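Local coordinates for putative uncharacterized protein PH0242 (Pyrococcus horikoshii, PDB 3VU1) that forms the C-terminal globular domain of AglB, an archaeal oligosaccharyltransferase, and holds a bound calcium ion, at residues A[65-70]-A[234-239]; A[71-76]-A[318-323]; A[225-230]-A[254-259]. One frame throughout, in Å; residues are numbered along the deposited sequence.

Contact 1. Residues A[65-70]-A[234-239]; sequences ALFLAR and SNFIPV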
loop_
_atom_site.group_PDB
_atom_site.type_symbol
_atom_site.label_atom_id
_atom_site.label_comp_id
_atom_site.label_asym_id
_atom_site.label_seq_id
_atom_site.Cartn_x
_atom_site.Cartn_y
_atom_site.Cartn_z
ATOM N N ALA A 65 -1.894 2.378 -9.602
ATOM C CA ALA A 65 -0.892 3.304 -10.094
ATOM C C ALA A 65 -0.918 4.527 -9.204
ATOM O O ALA A 65 0.126 5.155 -9.001
ATOM C CB ALA A 65 -1.116 3.678 -11.550
ATOM N N LEU A 66 -2.098 4.847 -8.662
ATOM C CA LEU A 66 -2.255 6.034 -7.850
ATOM C C LEU A 66 -1.373 5.822 -6.622
ATOM O O LEU A 66 -0.552 6.667 -6.269
ATOM C CB LEU A 66 -3.719 6.256 -7.444
ATOM C CG LEU A 66 -4.021 7.522 -6.599
ATOM C CD1 LEU A 66 -3.425 8.816 -7.170
ATOM C CD2 LEU A 66 -5.512 7.714 -6.395
ATOM N N PHE A 67 -1.526 4.663 -5.994
ATOM C CA PHE A 67 -0.623 4.271 -4.918
ATOM C C PHE A 67 0.857 4.366 -5.288
ATOM O O PHE A 67 1.606 5.019 -4.587
ATOM C CB PHE A 67 -0.950 2.858 -4.453
ATOM C CG PHE A 67 -0.037 2.354 -3.400
ATOM C CD1 PHE A 67 0.069 3.018 -2.175
ATOM C CD2 PHE A 67 0.734 1.207 -3.627
ATOM C CE1 PHE A 67 0.931 2.552 -1.199
ATOM C CE2 PHE A 67 1.601 0.732 -2.639
ATOM C CZ PHE A 67 1.703 1.413 -1.425
ATOM N N LEU A 68 1.271 3.736 -6.389
ATOM C CA LEU A 68 2.700 3.540 -6.669
ATOM C C LEU A 68 3.433 4.795 -7.095
ATOM O O LEU A 68 4.572 4.994 -6.705
ATOM C CB LEU A 68 2.923 2.429 -7.700
ATOM C CG LEU A 68 2.567 1.007 -7.230
ATOM C CD1 LEU A 68 2.410 -0.001 -8.364
ATOM C CD2 LEU A 68 3.568 0.492 -6.224
ATOM N N ALA A 69 2.773 5.630 -7.894
ATOM C CA ALA A 69 3.409 6.761 -8.554
ATOM C C ALA A 69 3.348 8.008 -7.679
ATOM O O ALA A 69 3.921 9.029 -8.013
ATOM C CB ALA A 69 2.748 7.031 -9.911
ATOM N N ARG A 70 2.643 7.954 -6.566
ATOM C CA ARG A 70 2.460 9.182 -5.818
ATOM C C ARG A 70 2.951 9.124 -4.407
ATOM O O ARG A 70 3.484 8.120 -3.963
ATOM C CB ARG A 70 1.013 9.616 -5.836
ATOM C CG ARG A 70 0.492 9.692 -7.224
ATOM C CD ARG A 70 0.882 10.969 -7.955
ATOM N NE ARG A 70 -0.382 11.367 -8.566
ATOM C CZ ARG A 70 -0.936 12.562 -8.484
ATOM N NH1 ARG A 70 -0.290 13.552 -7.910
ATOM N NH2 ARG A 70 -2.127 12.753 -9.046
ATOM N N SER A 234 5.138 1.711 8.353
ATOM C CA SER A 234 4.371 0.922 9.317
ATOM C C SER A 234 3.099 0.296 8.679
ATOM O O SER A 234 2.540 -0.681 9.213
ATOM C CB SER A 234 4.022 1.774 10.543
ATOM O OG SER A 234 3.004 2.729 10.251
ATOM N N ASN A 235 2.633 0.866 7.560
ATOM C CA ASN A 235 1.496 0.276 6.831
ATOM C C ASN A 235 1.862 -0.899 5.906
ATOM O O ASN A 235 1.023 -1.765 5.619
ATOM C CB ASN A 235 0.785 1.353 6.040
ATOM C CG ASN A 235 0.263 2.435 6.930
ATOM O OD1 ASN A 235 -0.549 2.183 7.816
ATOM N ND2 ASN A 235 0.743 3.631 6.729
ATOM N N PHE A 236 3.127 -0.905 5.468
ATOM C CA PHE A 236 3.707 -1.920 4.571
ATOM C C PHE A 236 4.957 -2.514 5.188
ATOM O O PHE A 236 6.006 -1.878 5.192
ATOM C CB PHE A 236 3.998 -1.300 3.188
ATOM C CG PHE A 236 2.754 -0.821 2.502
ATOM C CD1 PHE A 236 2.235 0.449 2.778
ATOM C CD2 PHE A 236 2.052 -1.668 1.628
ATOM C CE1 PHE A 236 1.056 0.879 2.174
ATOM C CE2 PHE A 236 0.869 -1.244 1.013
ATOM C CZ PHE A 236 0.366 0.026 1.295
ATOM N N ILE A 237 4.810 -3.724 5.715
ATOM C CA ILE A 237 5.868 -4.453 6.426
ATOM C C ILE A 237 6.556 -5.493 5.520
ATOM O O ILE A 237 5.900 -6.401 5.010
ATOM C CB ILE A 237 5.242 -5.160 7.660
ATOM C CG1 ILE A 237 4.655 -4.120 8.616
ATOM C CG2 ILE A 237 6.244 -6.048 8.389
ATOM C CD1 ILE A 237 5.548 -2.905 8.819
ATOM N N PRO A 238 7.875 -5.373 5.309
ATOM C CA PRO A 238 8.490 -6.426 4.458
ATOM C C PRO A 238 8.412 -7.721 5.188
ATOM O O PRO A 238 8.944 -7.807 6.267
ATOM C CB PRO A 238 9.966 -6.021 4.342
ATOM C CG PRO A 238 10.165 -4.892 5.281
ATOM C CD PRO A 238 8.832 -4.323 5.702
ATOM N N VAL A 239 7.718 -8.704 4.651
ATOM C CA VAL A 239 7.673 -10.011 5.299
ATOM C C VAL A 239 8.509 -11.071 4.577
ATOM O O VAL A 239 8.756 -12.132 5.146
ATOM C CB VAL A 239 6.239 -10.540 5.451
ATOM C CG1 VAL A 239 5.499 -9.755 6.522
ATOM C CG2 VAL A 239 5.508 -10.505 4.102
#
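The ring of Phe-67 slides over the end of the Phe-236 ring, so that the two overlap only at their outer carbons. The nearest pair is CZ of Phe-67 to CZ of Phe-236, 3.3 Å apart, and the CZ of Phe-67 lies over one face of its partner. The rings are near parallel but slid apart, barely overlapping: the planes are tilted by 28°, and the centroids of Phe-67 and Phe-236 are 4.9 Å apart. CE1 of Phe-67 joins in, 3.6 Å from CZ of Phe-236. No hydrogen bond links the segments, and this purely apolar contact is deeply buried, its centre about 3 Å from the centre of the chain. The two side chains arrive from opposite directions across a wide backbone gap, with 12.1 Å between CA of Phe-67 and CA of Phe-236. Phe-67 spans its share by running with CG anti to the backbone N (chi1 177°), which carries the ring outward from helix 60-69. The fold here is an alpha/beta core: Phe-236 is where the chain leaves helix 228-235 and enters strand 236-242, an outermost strand of a mixed four-stranded sheet, and helix 60-69 reaches it through the Phe-67 ring. At that junction Phe-236 has CG anti to its carbonyl carbon (chi1 -63°), which sets its ring against that of Phe-67. The pair belongs to a larger aromatic cluster: Phe-67 also meets Phe-79 edge-to-face and the ring of Phe-87, while Phe-236 meets Phe-286 edge-to-face and the ring of Phe-250. On the helix side, the carbonyl O of Phe-67 accepts a hydrogen bond from ND2 of Asn-212.

Contact 2. Residues A[71-76]-A[318-323]; sequences DGNISE and NHLEEY. With CA (calcium ion), chain C.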
loop_
_atom_site.group_PDB
_atom_site.type_symbol
_atom_site.label_atom_id
_atom_site.label_comp_id
_atom_site.label_asym_id
_atom_site.label_seq_id
_atom_site.Cartn_x
_atom_site.Cartn_y
_atom_site.Cartn_z
ATOM N N ASP A 71 2.752 10.227 -3.704
ATOM C CA ASP A 71 3.390 10.472 -2.440
ATOM C C ASP A 71 2.342 11.200 -1.641
ATOM O O ASP A 71 1.463 11.838 -2.216
ATOM C CB ASP A 71 4.600 11.373 -2.675
ATOM C CG ASP A 71 5.379 11.667 -1.401
ATOM O OD1 ASP A 71 6.117 12.697 -1.399
ATOM O OD2 ASP A 71 5.249 10.878 -0.424
ATOM N N GLY A 72 2.412 11.070 -0.320
ATOM C CA GLY A 72 1.595 11.871 0.569
ATOM C C GLY A 72 0.128 11.557 0.523
ATOM O O GLY A 72 -0.257 10.420 0.303
ATOM N N ASN A 73 -0.693 12.580 0.732
ATOM C CA ASN A 73 -2.127 12.380 0.949
ATOM C C ASN A 73 -2.827 11.706 -0.196
ATOM O O ASN A 73 -3.591 10.771 0.032
ATOM C CB ASN A 73 -2.833 13.705 1.247
ATOM C CG ASN A 73 -2.693 14.120 2.687
ATOM O OD1 ASN A 73 -2.483 13.291 3.572
ATOM N ND2 ASN A 73 -2.814 15.403 2.933
ATOM N N ILE A 74 -2.569 12.188 -1.415
ATOM C CA ILE A 74 -3.276 11.698 -2.568
ATOM C C ILE A 74 -2.982 10.231 -2.852
ATOM O O ILE A 74 -3.785 9.567 -3.520
ATOM C CB ILE A 74 -3.015 12.542 -3.828
ATOM C CG1 ILE A 74 -4.266 12.579 -4.708
ATOM C CG2 ILE A 74 -1.819 12.032 -4.630
ATOM C CD1 ILE A 74 -4.174 13.712 -5.703
ATOM N N SER A 75 -1.855 9.725 -2.342
ATOM C CA SER A 75 -1.459 8.347 -2.633
ATOM C C SER A 75 -2.128 7.351 -1.694
ATOM O O SER A 75 -1.943 6.129 -1.825
ATOM C CB SER A 75 0.048 8.206 -2.591
ATOM O OG SER A 75 0.478 8.051 -1.254
ATOM N N GLU A 76 -2.922 7.878 -0.765
ATOM C CA GLU A 76 -3.555 7.048 0.257
ATOM C C GLU A 76 -4.847 6.416 -0.236
ATOM O O GLU A 76 -5.952 6.836 0.031
ATOM C CB GLU A 76 -3.760 7.797 1.570
ATOM C CG GLU A 76 -2.493 7.912 2.412
ATOM C CD GLU A 76 -2.775 8.328 3.856
ATOM O OE1 GLU A 76 -3.798 7.871 4.444
ATOM O OE2 GLU A 76 -1.960 9.106 4.416
ATOM N N ASN A 318 -9.310 11.057 11.671
ATOM C CA ASN A 318 -9.133 11.280 10.233
ATOM C C ASN A 318 -7.818 10.709 9.696
ATOM O O ASN A 318 -6.743 11.013 10.232
ATOM C CB ASN A 318 -9.168 12.768 9.917
ATOM C CG ASN A 318 -9.261 13.036 8.424
ATOM O OD1 ASN A 318 -8.280 12.958 7.694
ATOM N ND2 ASN A 318 -10.455 13.338 7.965
ATOM N N HIS A 319 -7.886 9.937 8.610
ATOM C CA HIS A 319 -6.705 9.231 8.127
ATOM C C HIS A 319 -5.722 10.117 7.462
ATOM O O HIS A 319 -4.610 9.697 7.178
ATOM C CB HIS A 319 -7.077 8.048 7.246
ATOM C CG HIS A 319 -7.582 8.429 5.874
ATOM N ND1 HIS A 319 -6.756 8.640 4.819
ATOM C CD2 HIS A 319 -8.873 8.603 5.398
ATOM C CE1 HIS A 319 -7.484 8.947 3.737
ATOM N NE2 HIS A 319 -8.779 8.916 4.086
ATOM N N LEU A 320 -6.108 11.359 7.216
ATOM C CA LEU A 320 -5.187 12.383 6.682
ATOM C C LEU A 320 -4.633 13.322 7.749
ATOM O O LEU A 320 -3.772 14.145 7.454
ATOM C CB LEU A 320 -5.860 13.211 5.593
ATOM C CG LEU A 320 -6.373 12.381 4.425
ATOM C CD1 LEU A 320 -7.330 13.195 3.554
ATOM C CD2 LEU A 320 -5.186 11.813 3.643
ATOM N N GLU A 321 -5.125 13.191 8.980
ATOM C CA GLU A 321 -4.742 14.079 10.079
ATOM C C GLU A 321 -4.740 13.340 11.413
ATOM O O GLU A 321 -5.459 13.673 12.357
ATOM C CB GLU A 321 -5.645 15.307 10.117
ATOM C CG GLU A 321 -5.220 16.396 9.142
ATOM C CD GLU A 321 -6.152 17.598 9.137
ATOM O OE1 GLU A 321 -5.689 18.692 8.733
ATOM O OE2 GLU A 321 -7.341 17.457 9.526
ATOM N N GLU A 322 -3.906 12.320 11.476
ATOM C CA GLU A 322 -3.904 11.444 12.618
ATOM C C GLU A 322 -3.095 12.098 13.730
ATOM O O GLU A 322 -2.235 12.925 13.467
ATOM C CB GLU A 322 -3.390 10.052 12.214
ATOM C CG GLU A 322 -2.210 10.121 11.278
ATOM C CD GLU A 322 -2.504 9.744 9.827
ATOM O OE1 GLU A 322 -2.922 8.591 9.578
ATOM O OE2 GLU A 322 -2.224 10.575 8.918
ATOM N N TYR A 323 -3.411 11.744 14.971
ATOM C CA TYR A 323 -2.790 12.347 16.165
ATOM C C TYR A 323 -2.368 11.216 17.143
ATOM O O TYR A 323 -3.003 10.177 17.190
ATOM C CB TYR A 323 -3.772 13.347 16.846
ATOM C CG TYR A 323 -5.079 12.697 17.243
ATOM C CD1 TYR A 323 -5.191 11.962 18.428
ATOM C CD2 TYR A 323 -6.186 12.764 16.404
ATOM C CE1 TYR A 323 -6.375 11.321 18.770
ATOM C CE2 TYR A 323 -7.374 12.133 16.735
ATOM C CZ TYR A 323 -7.473 11.417 17.919
ATOM O OH TYR A 323 -8.672 10.789 18.230
HETATM CA CA CA C . -2.664 8.356 6.710
#
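Two irregular loops face each other, closest at Asn-73 CA and Leu-320 CA, 6.5 Å apart, and the second of them makes a type I beta turn from Asn-318 to Glu-321. Between them sits a calcium ion, making this a metal site that joins residues far apart in sequence. Glu-76 binds it with both carboxylate oxygens, OE1 at 2.6 Å from the calcium and OE2 at 2.5 Å. From the turn, His-319 contributes not its ring but its backbone O, 2.4 Å from the calcium. Glu-322 OE1 makes a longer bond of 2.9 Å to the calcium, and the carbonyl O of Ala-285 supplies a further ligand. With two carboxylates around it, the ion probably offsets the repulsion between Glu-76 and Glu-322. The imidazole of His-319 has a separate job: its ND1 donates to Glu-76 OE1 at 3.1 Å, with an N-H...O angle of 160°. The acceptor lies near the ring plane, at its edge, but the donor comes from above the carboxylate plane, 42° out of it. OE1 of Glu-76 is thus gripped by the calcium, the His-319 ring and the backbone N of Gly-287, which together probably hold the carboxylate in its chelating pose. An extended chain beyond CG lets Glu-76 reach the ion from its own loop. At the outer side of the contact, OD1 of Asn-73 touches the CD2 methyl of Leu-320, the two side chains crossing at a slant. Within the first loop, Gly-72 O accepts from both N and OG of Ser-75, the two reaching it from the same face. In the turn, Asn-318 OD1 accepts from Leu-320 N at 2.7 Å, an Asx turn.

Contact 3. Residues A[225-230]-A[254-259]; sequences YSEFAE and AIYKIE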
loop_
_atom_site.group_PDB
_atom_site.type_symbol
_atom_site.label_atom_id
_atom_site.label_comp_id
_atom_site.label_asym_id
_atom_site.label_seq_id
_atom_site.Cartn_x
_atom_site.Cartn_y
_atom_site.Cartn_z
ATOM N N TYR A 225 6.566 15.085 2.015
ATOM C CA TYR A 225 5.637 15.367 3.099
ATOM C C TYR A 225 6.226 14.875 4.403
ATOM O O TYR A 225 6.949 13.886 4.434
ATOM C CB TYR A 225 4.236 14.779 2.809
ATOM C CG TYR A 225 3.739 15.232 1.460
ATOM C CD1 TYR A 225 3.142 16.488 1.301
ATOM C CD2 TYR A 225 3.949 14.451 0.314
ATOM C CE1 TYR A 225 2.726 16.940 0.048
ATOM C CE2 TYR A 225 3.544 14.892 -0.945
ATOM C CZ TYR A 225 2.929 16.139 -1.073
ATOM O OH TYR A 225 2.509 16.583 -2.314
ATOM N N SER A 226 5.943 15.596 5.472
ATOM C CA SER A 226 6.602 15.368 6.733
ATOM C C SER A 226 6.019 14.153 7.448
ATOM O O SER A 226 4.807 14.048 7.605
ATOM C CB SER A 226 6.471 16.615 7.590
ATOM O OG SER A 226 6.624 16.261 8.941
ATOM N N GLU A 227 6.888 13.231 7.867
ATOM C CA GLU A 227 6.458 12.000 8.552
ATOM C C GLU A 227 5.960 10.882 7.601
ATOM O O GLU A 227 5.822 9.729 8.018
ATOM C CB GLU A 227 5.368 12.322 9.592
ATOM C CG GLU A 227 5.807 13.223 10.736
ATOM C CD GLU A 227 6.273 12.421 11.923
ATOM O OE1 GLU A 227 5.398 11.975 12.698
ATOM O OE2 GLU A 227 7.502 12.219 12.083
ATOM N N PHE A 228 5.685 11.218 6.338
ATOM C CA PHE A 228 5.017 10.286 5.435
ATOM C C PHE A 228 5.759 8.959 5.137
ATOM O O PHE A 228 5.137 7.881 5.116
ATOM C CB PHE A 228 4.566 10.959 4.124
ATOM C CG PHE A 228 3.610 10.096 3.335
ATOM C CD1 PHE A 228 2.275 9.947 3.751
ATOM C CD2 PHE A 228 4.058 9.348 2.241
ATOM C CE1 PHE A 228 1.406 9.118 3.065
ATOM C CE2 PHE A 228 3.181 8.521 1.545
ATOM C CZ PHE A 228 1.858 8.411 1.957
ATOM N N ALA A 229 7.063 9.029 4.891
ATOM C CA ALA A 229 7.836 7.815 4.702
ATOM C C ALA A 229 7.761 6.924 5.946
ATOM O O ALA A 229 7.536 5.711 5.844
ATOM C CB ALA A 229 9.269 8.135 4.347
ATOM N N GLU A 230 7.912 7.527 7.121
ATOM C CA GLU A 230 7.917 6.764 8.368
ATOM C C GLU A 230 6.572 6.070 8.606
ATOM O O GLU A 230 6.533 4.930 9.090
ATOM C CB GLU A 230 8.292 7.667 9.545
ATOM C CG GLU A 230 9.442 7.126 10.385
ATOM C CD GLU A 230 9.425 7.623 11.834
ATOM O OE1 GLU A 230 9.743 6.804 12.746
ATOM O OE2 GLU A 230 9.081 8.820 12.068
ATOM N N ALA A 254 -1.765 1.225 11.692
ATOM C CA ALA A 254 -0.489 0.823 12.239
ATOM C C ALA A 254 0.108 1.888 13.164
ATOM O O ALA A 254 -0.272 3.083 13.123
ATOM C CB ALA A 254 0.477 0.510 11.118
ATOM N N ILE A 255 1.047 1.430 13.989
ATOM C CA ILE A 255 1.783 2.292 14.887
ATOM C C ILE A 255 3.198 2.385 14.341
ATOM O O ILE A 255 3.866 1.365 14.176
ATOM C CB ILE A 255 1.785 1.721 16.323
ATOM C CG1 ILE A 255 0.385 1.837 16.910
ATOM C CG2 ILE A 255 2.842 2.422 17.168
ATOM C CD1 ILE A 255 0.170 1.081 18.199
ATOM N N TYR A 256 3.648 3.604 14.067
ATOM C CA TYR A 256 4.979 3.778 13.536
ATOM C C TYR A 256 6.061 4.154 14.540
ATOM O O TYR A 256 7.228 4.231 14.167
ATOM C CB TYR A 256 4.983 4.760 12.361
ATOM C CG TYR A 256 4.601 6.191 12.647
ATOM C CD1 TYR A 256 5.578 7.180 12.758
ATOM C CD2 TYR A 256 3.263 6.573 12.771
ATOM C CE1 TYR A 256 5.235 8.505 12.989
ATOM C CE2 TYR A 256 2.907 7.896 13.005
ATOM C CZ TYR A 256 3.898 8.852 13.093
ATOM O OH TYR A 256 3.567 10.154 13.325
ATOM N N LYS A 257 5.683 4.390 15.794
ATOM C CA LYS A 257 6.603 4.896 16.825
ATOM C C LYS A 257 5.864 4.750 18.134
ATOM O O LYS A 257 4.673 5.092 18.216
ATOM C CB LYS A 257 6.916 6.364 16.559
ATOM C CG LYS A 257 8.013 7.017 17.388
ATOM C CD LYS A 257 7.963 8.518 17.110
ATOM C CE LYS A 257 9.175 9.285 17.603
ATOM N NZ LYS A 257 10.185 9.518 16.533
ATOM N N ILE A 258 6.527 4.165 19.124
ATOM C CA ILE A 258 5.997 4.088 20.482
ATOM C C ILE A 258 6.959 4.840 21.421
ATOM O O ILE A 258 8.202 4.706 21.294
ATOM C CB ILE A 258 5.935 2.646 20.971
ATOM C CG1 ILE A 258 5.097 1.787 20.034
ATOM C CG2 ILE A 258 5.428 2.589 22.413
ATOM C CD1 ILE A 258 4.826 0.388 20.574
ATOM N N GLU A 259 6.409 5.631 22.349
ATOM C CA GLU A 259 7.246 6.220 23.419
ATOM C C GLU A 259 6.831 5.729 24.802
ATOM O O GLU A 259 5.656 5.625 25.105
ATOM C CB GLU A 259 7.245 7.741 23.372
ATOM C CG GLU A 259 8.160 8.337 22.328
ATOM C CD GLU A 259 7.857 9.808 22.051
ATOM O OE1 GLU A 259 8.794 10.537 21.678
ATOM O OE2 GLU A 259 6.695 10.262 22.210
#
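Tyr-256 crosses the gap to the helix with its hydroxyl, which donates to the carboxylate of Glu-227: OH to OE1 is 2.7 Å. The donor meets OE1 nearly in line with its C-O bond, and the oxygen lies at the ring edge, near the plane of the phenol. The conformation of Tyr-256 fits this reach, for CG sits between the backbone N and the carbonyl carbon (chi1 65°), which puts the hydroxyl at Glu-227. Glu-227 replies with a folded chain, bent at chi2 (-93°), and its side chain crosses that of Tyr-256 at about a right angle. Glu-230, three residues further on, likewise crosses the tyrosine nearly at right angles, its carboxylate at the CD1/CE1 edge of the ring. Its OE2 is 3.9 Å from CD1 of Tyr-256, and its carboxylate plane stands nearly perpendicular to the ring, at 85°. Nearer the backbone, Glu-230 O packs against CB of Tyr-256 at 3.6 Å. Both acids thus border one phenol, the first by a hydrogen bond and the second by packing. Lys-257 NZ, 4.7 Å from Glu-230 OE2, makes no direct salt bridge with it but may soften the acidic surroundings. Lys-231 and Ser-234 of the same helix also touch Tyr-256. The whole is a surface helix-to-sheet contact: Glu-227 holds the N-cap position of helix 228-235, and Tyr-256 belongs to strand 253-262, in the four-stranded antiparallel sheet of the Peripheral 1 domain.

In the fold
From the N terminus, helix 60-69 and the loop after it supply the first halves of contacts 1 and 2 side by side, and these touch where Phe-67 and Arg-70 pack on Ser-75. The chain then makes a long excursion before helix 228-235 and strand 236-242 return to close contact 1. Contact 3 begins at the start of that helix and closes at 254-259 on strand 253-262, a short loop nested inside the longest one, closed by contact 2 at 318-323. Contact 1 crosses both others. Together they tie the alpha/beta core to the four-stranded antiparallel sheet that holds strand 253-262 and to the loop between strands 316-317 and 325-331, around the calcium ion.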